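Lactate dehydrogenase (Eimeria maxima, PDB 6CT6) probably catalyses the NAD-dependent interconversion of pyruvate and lactate, and is captured here with NADH and the pyruvate analogue oxamate. Local coordinates at residues Asn129-Asn132 with Val136-Ala139; Ala140-Ala145 with His150-Met155. All blocks are in the same frame, centred on the assembly; numbering follows the deposited sequence.

Contact 1: Asn129-Asn132 with Val136-Ala139; sequences NITN and VMVA. With NAI (1,4-dihydronicotinamide adenine dinucleotide), chain D.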
# COMPACT_ATOMS: atom_id res chain seq x y z
N ASN B 129 11.16 -10.66 -11.66
CA ASN B 129 9.98 -10.47 -12.49
C ASN B 129 8.73 -10.94 -11.75
O ASN B 129 8.77 -11.90 -10.99
CB ASN B 129 10.08 -11.22 -13.82
CG ASN B 129 8.87 -10.98 -14.70
OD1 ASN B 129 8.65 -9.86 -15.16
ND2 ASN B 129 8.06 -12.01 -14.91
N ILE B 130 7.62 -10.25 -12.01
CA ILE B 130 6.33 -10.60 -11.44
C ILE B 130 5.32 -10.84 -12.56
O ILE B 130 4.40 -11.64 -12.41
CB ILE B 130 5.84 -9.52 -10.46
CG1 ILE B 130 6.85 -9.34 -9.31
CG2 ILE B 130 4.47 -9.87 -9.90
CD1 ILE B 130 6.57 -8.14 -8.42
N THR B 131 5.51 -10.16 -13.70
CA THR B 131 4.52 -10.19 -14.77
C THR B 131 4.20 -11.63 -15.20
O THR B 131 5.10 -12.44 -15.43
CB THR B 131 5.02 -9.39 -15.97
OG1 THR B 131 5.25 -8.03 -15.58
CG2 THR B 131 4.02 -9.42 -17.13
N ASN B 132 2.90 -11.92 -15.33
CA ASN B 132 2.42 -13.25 -15.75
C ASN B 132 2.34 -13.42 -17.27
O ASN B 132 2.24 -12.42 -17.99
CB ASN B 132 1.04 -13.51 -15.15
CG ASN B 132 1.10 -14.06 -13.75
OD1 ASN B 132 1.97 -14.87 -13.42
ND2 ASN B 132 0.16 -13.63 -12.90
N VAL B 136 7.42 -18.13 -17.95
CA VAL B 136 7.96 -17.85 -19.28
C VAL B 136 8.26 -16.37 -19.51
O VAL B 136 9.11 -16.05 -20.35
CB VAL B 136 7.01 -18.36 -20.39
CG1 VAL B 136 6.93 -19.88 -20.34
CG2 VAL B 136 5.63 -17.74 -20.29
N MET B 137 7.61 -15.47 -18.77
CA MET B 137 7.97 -14.06 -18.90
C MET B 137 9.36 -13.79 -18.34
O MET B 137 10.11 -12.97 -18.90
CB MET B 137 6.93 -13.18 -18.19
CG MET B 137 5.57 -13.16 -18.88
SD MET B 137 5.64 -12.51 -20.57
CE MET B 137 3.99 -12.87 -21.17
N VAL B 138 9.74 -14.46 -17.25
CA VAL B 138 11.07 -14.26 -16.69
C VAL B 138 12.13 -14.68 -17.70
O VAL B 138 13.18 -14.03 -17.84
CB VAL B 138 11.23 -15.01 -15.35
CG1 VAL B 138 10.99 -16.51 -15.50
CG2 VAL B 138 12.60 -14.75 -14.74
N ALA B 139 11.88 -15.77 -18.44
CA ALA B 139 12.83 -16.20 -19.46
C ALA B 139 12.94 -15.17 -20.58
O ALA B 139 14.04 -14.88 -21.06
CB ALA B 139 12.41 -17.55 -20.03
PA NAI D . -1.28 -3.00 -13.38
O1A NAI D . -2.02 -2.95 -14.70
O2A NAI D . -1.86 -2.29 -12.18
O5B NAI D . 0.20 -2.43 -13.64
C5B NAI D . 0.91 -2.75 -14.83
C4B NAI D . 1.63 -1.50 -15.28
O4B NAI D . 2.63 -1.79 -16.27
C3B NAI D . 0.68 -0.48 -15.91
O3B NAI D . 0.69 0.72 -15.14
C2B NAI D . 1.22 -0.25 -17.31
O2B NAI D . 1.09 1.10 -17.74
C1B NAI D . 2.68 -0.65 -17.12
N9A NAI D . 3.43 -0.92 -18.36
C8A NAI D . 2.99 -1.38 -19.55
N7A NAI D . 4.03 -1.48 -20.43
C5A NAI D . 5.14 -1.07 -19.79
C6A NAI D . 6.58 -0.91 -20.10
N6A NAI D . 7.06 -1.22 -21.32
N1A NAI D . 7.39 -0.44 -19.13
C2A NAI D . 6.94 -0.12 -17.90
N3A NAI D . 5.65 -0.24 -17.55
C4A NAI D . 4.73 -0.70 -18.44
O3 NAI D . -1.03 -4.55 -13.01
PN NAI D . -0.58 -5.11 -11.56
O1N NAI D . -1.82 -5.36 -10.74
O2N NAI D . 0.53 -4.23 -11.01
O5D NAI D . 0.04 -6.54 -11.97
C5D NAI D . 1.20 -6.58 -12.79
C4D NAI D . 1.54 -8.00 -13.22
O4D NAI D . 1.80 -8.84 -12.09
C3D NAI D . 0.39 -8.64 -13.98
O3D NAI D . 0.92 -9.34 -15.12
C2D NAI D . -0.21 -9.62 -13.00
O2D NAI D . -0.88 -10.72 -13.62
C1D NAI D . 1.04 -10.04 -12.25
N1N NAI D . 0.84 -10.73 -10.96
C2N NAI D . 1.74 -11.67 -10.68
C3N NAI D . 1.70 -12.40 -9.51
C7N NAI D . 2.76 -13.44 -9.31
O7N NAI D . 3.74 -13.43 -10.04
N7N NAI D . 2.62 -14.36 -8.36
C4N NAI D . 0.64 -12.15 -8.47
C5N NAI D . -0.28 -11.10 -8.89
C6N NAI D . -0.15 -10.43 -10.10
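Met137 on helix 134-145 packs against the side chain of Asn129 and the carbonyls of Thr131 and Asn132. This is the strand-loop-helix turn of a Rossmann-type NAD-binding domain, where the chain leaves strand 126-129 and turns into helix 134-145. Met137 buries 70 Å², Asn129 48 Å². CB of Met137 lies 3.4 Å from O of Thr131, and its CG is 3.5 Å from O of Asn132. Asn129 holds its CG anti to the backbone N (chi1 -177°), beside its own carbonyl carbon, with ND2 between Thr131 O and Met137 CB. ND2 of Asn129 sits 3.7 Å from CB of Met137. ND2 of Asn129 also donates to O of Thr131 over 3.0 Å, with a bent N-H...O angle of 139°. It meets a lone pair in the carbonyl plane. This bond ties the buried amide to the loop's own backbone. Met111 of helix 104-121 also packs on Asn129, Thr131 and Met137. The other side of the loop faces the cofactor and substrate analogue. Asn132 ND2 is hydrogen-bonded to oxamate as well as to the nicotinamide ribose. The backbone N of Asn132 donates almost straight to O3D of NADH, at 3.3 Å.

Contact 2: Ala140-Ala145 with His150-Met155; sequences AVQEAA and HMICGM. With NAI (1,4-dihydronicotinamide adenine dinucleotide), chain D.
Ile152 reaches from strand 152-155 to Val141 and Gln142 on helix 134-145. The contact lies in a beta-alpha-beta unit of the Rossmann-type domain, in which strand 126-129, this helix and strand 152-155 follow one another. The contact is small and apolar. Ile152 buries 64 Å², more than half of the 115 Å² total. Its CD1 lies over Val141 and the backbone of Gln142, while CG2 meets the side chain of Gln142. CG1 of Ile152 is anti to the backbone N (chi1 -179°) and the chain stays extended, which brings CD1 of Ile152 to 3.8 Å from CG1 of Val141. CD1 of Ile152 is also 3.9 Å from the backbone N of Gln142. On the shorter branch, CG2 of Ile152 meets CG of Gln142 at 3.9 Å, and these two side chains cross at about a right angle.

Only the aliphatic part of Gln142 takes part. Its chain bends at chi2 (-73°), and the amide leads away from the strand. NE2 then donates to the backbone O of Val147, in the turn between helix and strand. Val147 also touches Ile152.

Further out, Met111 of helix 104-121 packs on Val141. Ile127 of the neighbouring parallel strand touches Ile152. Backbone hydrogen bonds link Met151 and Cys153 with Ile127 and hold the two strands together. The far end of strand 152-155 runs to the cofactor. Helix 244-259 touches Met155 there through Ser249 and Met253. CE of Met155 lies 3.6 Å from N7N of the nicotinamide amide.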
# COMPACT_ATOMS: atom_id res chain seq x y z
N ALA B 140 11.81 -14.60 -21.00
CA ALA B 140 11.84 -13.58 -22.05
C ALA B 140 12.71 -12.40 -21.65
O ALA B 140 13.51 -11.90 -22.46
CB ALA B 140 10.42 -13.12 -22.37
N VAL B 141 12.58 -11.94 -20.41
CA VAL B 141 13.43 -10.85 -19.92
C VAL B 141 14.90 -11.27 -19.96
O VAL B 141 15.75 -10.54 -20.47
CB VAL B 141 13.01 -10.45 -18.49
CG1 VAL B 141 13.95 -9.37 -17.94
CG2 VAL B 141 11.57 -9.96 -18.48
N GLN B 142 15.21 -12.45 -19.43
CA GLN B 142 16.60 -12.90 -19.36
C GLN B 142 17.25 -12.89 -20.74
O GLN B 142 18.35 -12.35 -20.91
CB GLN B 142 16.67 -14.30 -18.75
CG GLN B 142 18.09 -14.77 -18.41
CD GLN B 142 18.90 -15.14 -19.64
OE1 GLN B 142 18.40 -15.80 -20.55
NE2 GLN B 142 20.15 -14.70 -19.68
N GLU B 143 16.58 -13.48 -21.72
CA GLU B 143 17.16 -13.59 -23.05
C GLU B 143 17.43 -12.22 -23.66
O GLU B 143 18.48 -11.99 -24.26
CB GLU B 143 16.24 -14.42 -23.95
CG GLU B 143 16.09 -15.86 -23.48
CD GLU B 143 14.86 -16.55 -24.03
OE1 GLU B 143 14.12 -15.91 -24.81
OE2 GLU B 143 14.63 -17.72 -23.68
N ALA B 144 16.49 -11.29 -23.49
CA ALA B 144 16.67 -9.95 -24.04
C ALA B 144 17.72 -9.15 -23.28
O ALA B 144 18.41 -8.32 -23.88
CB ALA B 144 15.34 -9.20 -24.04
N ALA B 145 17.86 -9.39 -21.98
CA ALA B 145 18.81 -8.64 -21.16
C ALA B 145 20.19 -9.28 -21.14
O ALA B 145 21.19 -8.56 -21.00
CB ALA B 145 18.29 -8.50 -19.73
N HIS B 150 22.01 -16.53 -12.52
CA HIS B 150 21.87 -16.39 -11.07
C HIS B 150 21.51 -14.98 -10.64
O HIS B 150 21.44 -14.72 -9.43
CB HIS B 150 23.15 -16.84 -10.37
CG HIS B 150 24.32 -15.93 -10.62
ND1 HIS B 150 25.11 -16.02 -11.74
CD2 HIS B 150 24.83 -14.91 -9.89
CE1 HIS B 150 26.06 -15.10 -11.69
NE2 HIS B 150 25.91 -14.41 -10.58
N MET B 151 21.29 -14.05 -11.57
CA MET B 151 20.93 -12.68 -11.24
C MET B 151 19.51 -12.33 -11.67
O MET B 151 19.17 -11.15 -11.76
CB MET B 151 21.91 -11.69 -11.86
CG MET B 151 23.30 -11.73 -11.25
SD MET B 151 23.35 -11.24 -9.51
CE MET B 151 23.22 -9.46 -9.61
N ILE B 152 18.67 -13.33 -11.93
CA ILE B 152 17.28 -13.08 -12.30
C ILE B 152 16.42 -14.24 -11.81
O ILE B 152 16.84 -15.40 -11.85
CB ILE B 152 17.12 -12.85 -13.82
CG1 ILE B 152 15.66 -12.56 -14.17
CG2 ILE B 152 17.62 -14.06 -14.61
CD1 ILE B 152 15.49 -11.93 -15.55
N CYS B 153 15.22 -13.91 -11.34
CA CYS B 153 14.26 -14.91 -10.89
C CYS B 153 12.87 -14.31 -11.00
O CYS B 153 12.70 -13.12 -11.29
CB CYS B 153 14.53 -15.36 -9.45
SG CYS B 153 14.35 -14.05 -8.23
N GLY B 154 11.87 -15.15 -10.76
CA GLY B 154 10.48 -14.72 -10.75
C GLY B 154 9.89 -14.88 -9.36
O GLY B 154 10.17 -15.87 -8.68
N MET B 155 9.09 -13.90 -8.95
CA MET B 155 8.35 -13.99 -7.70
C MET B 155 7.04 -14.72 -7.95
O MET B 155 6.22 -14.28 -8.77
CB MET B 155 8.07 -12.59 -7.13
CG MET B 155 7.46 -12.58 -5.71
SD MET B 155 5.79 -13.26 -5.55
CE MET B 155 4.81 -12.11 -6.51
PA NAI D . -1.28 -3.00 -13.38
O1A NAI D . -2.02 -2.95 -14.70
O2A NAI D . -1.86 -2.29 -12.18
O5B NAI D . 0.20 -2.43 -13.64
C5B NAI D . 0.91 -2.75 -14.83
C4B NAI D . 1.63 -1.50 -15.28
O4B NAI D . 2.63 -1.79 -16.27
C3B NAI D . 0.68 -0.48 -15.91
O3B NAI D . 0.69 0.72 -15.14
C2B NAI D . 1.22 -0.25 -17.31
O2B NAI D . 1.09 1.10 -17.74
C1B NAI D . 2.68 -0.65 -17.12
N9A NAI D . 3.43 -0.92 -18.36
C8A NAI D . 2.99 -1.38 -19.55
N7A NAI D . 4.03 -1.48 -20.43
C5A NAI D . 5.14 -1.07 -19.79
C6A NAI D . 6.58 -0.91 -20.10
N6A NAI D . 7.06 -1.22 -21.32
N1A NAI D . 7.39 -0.44 -19.13
C2A NAI D . 6.94 -0.12 -17.90
N3A NAI D . 5.65 -0.24 -17.55
C4A NAI D . 4.73 -0.70 -18.44
O3 NAI D . -1.03 -4.55 -13.01
PN NAI D . -0.58 -5.11 -11.56
O1N NAI D . -1.82 -5.36 -10.74
O2N NAI D . 0.53 -4.23 -11.01
O5D NAI D . 0.04 -6.54 -11.97
C5D NAI D . 1.20 -6.58 -12.79
C4D NAI D . 1.54 -8.00 -13.22
O4D NAI D . 1.80 -8.84 -12.09
C3D NAI D . 0.39 -8.64 -13.98
O3D NAI D . 0.92 -9.34 -15.12
C2D NAI D . -0.21 -9.62 -13.00
O2D NAI D . -0.88 -10.72 -13.62
C1D NAI D . 1.04 -10.04 -12.25
N1N NAI D . 0.84 -10.73 -10.96
C2N NAI D . 1.74 -11.67 -10.68
C3N NAI D . 1.70 -12.40 -9.51
C7N NAI D . 2.76 -13.44 -9.31
O7N NAI D . 3.74 -13.43 -10.04
N7N NAI D . 2.62 -14.36 -8.36
C4N NAI D . 0.64 -12.15 -8.47
C5N NAI D . -0.28 -11.10 -8.89
C6N NAI D . -0.15 -10.43 -10.10

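Contacts 1 and 2 follow each other along helix 134-145, with centres about 8 Å apart. Contact 1 sets the start of the helix against the end of strand 126-129, and contact 2 sets its later turns against strand 152-155. The strands pair directly: Asn129 N lies 2.9 Å from Cys153 O, and Asn129 O is 2.9 Å from Met155 N, both probable hydrogen bonds. Val138 joins the two contacts, its CG2 lying 3.8 Å from CG1 of Ile152. Ile130, just past strand 126-129, and Met155 both turn a carbonyl to the nicotinamide amide. Its O7N is 3.0 Å from O of Ile130 and 2.9 Å from O of Met155.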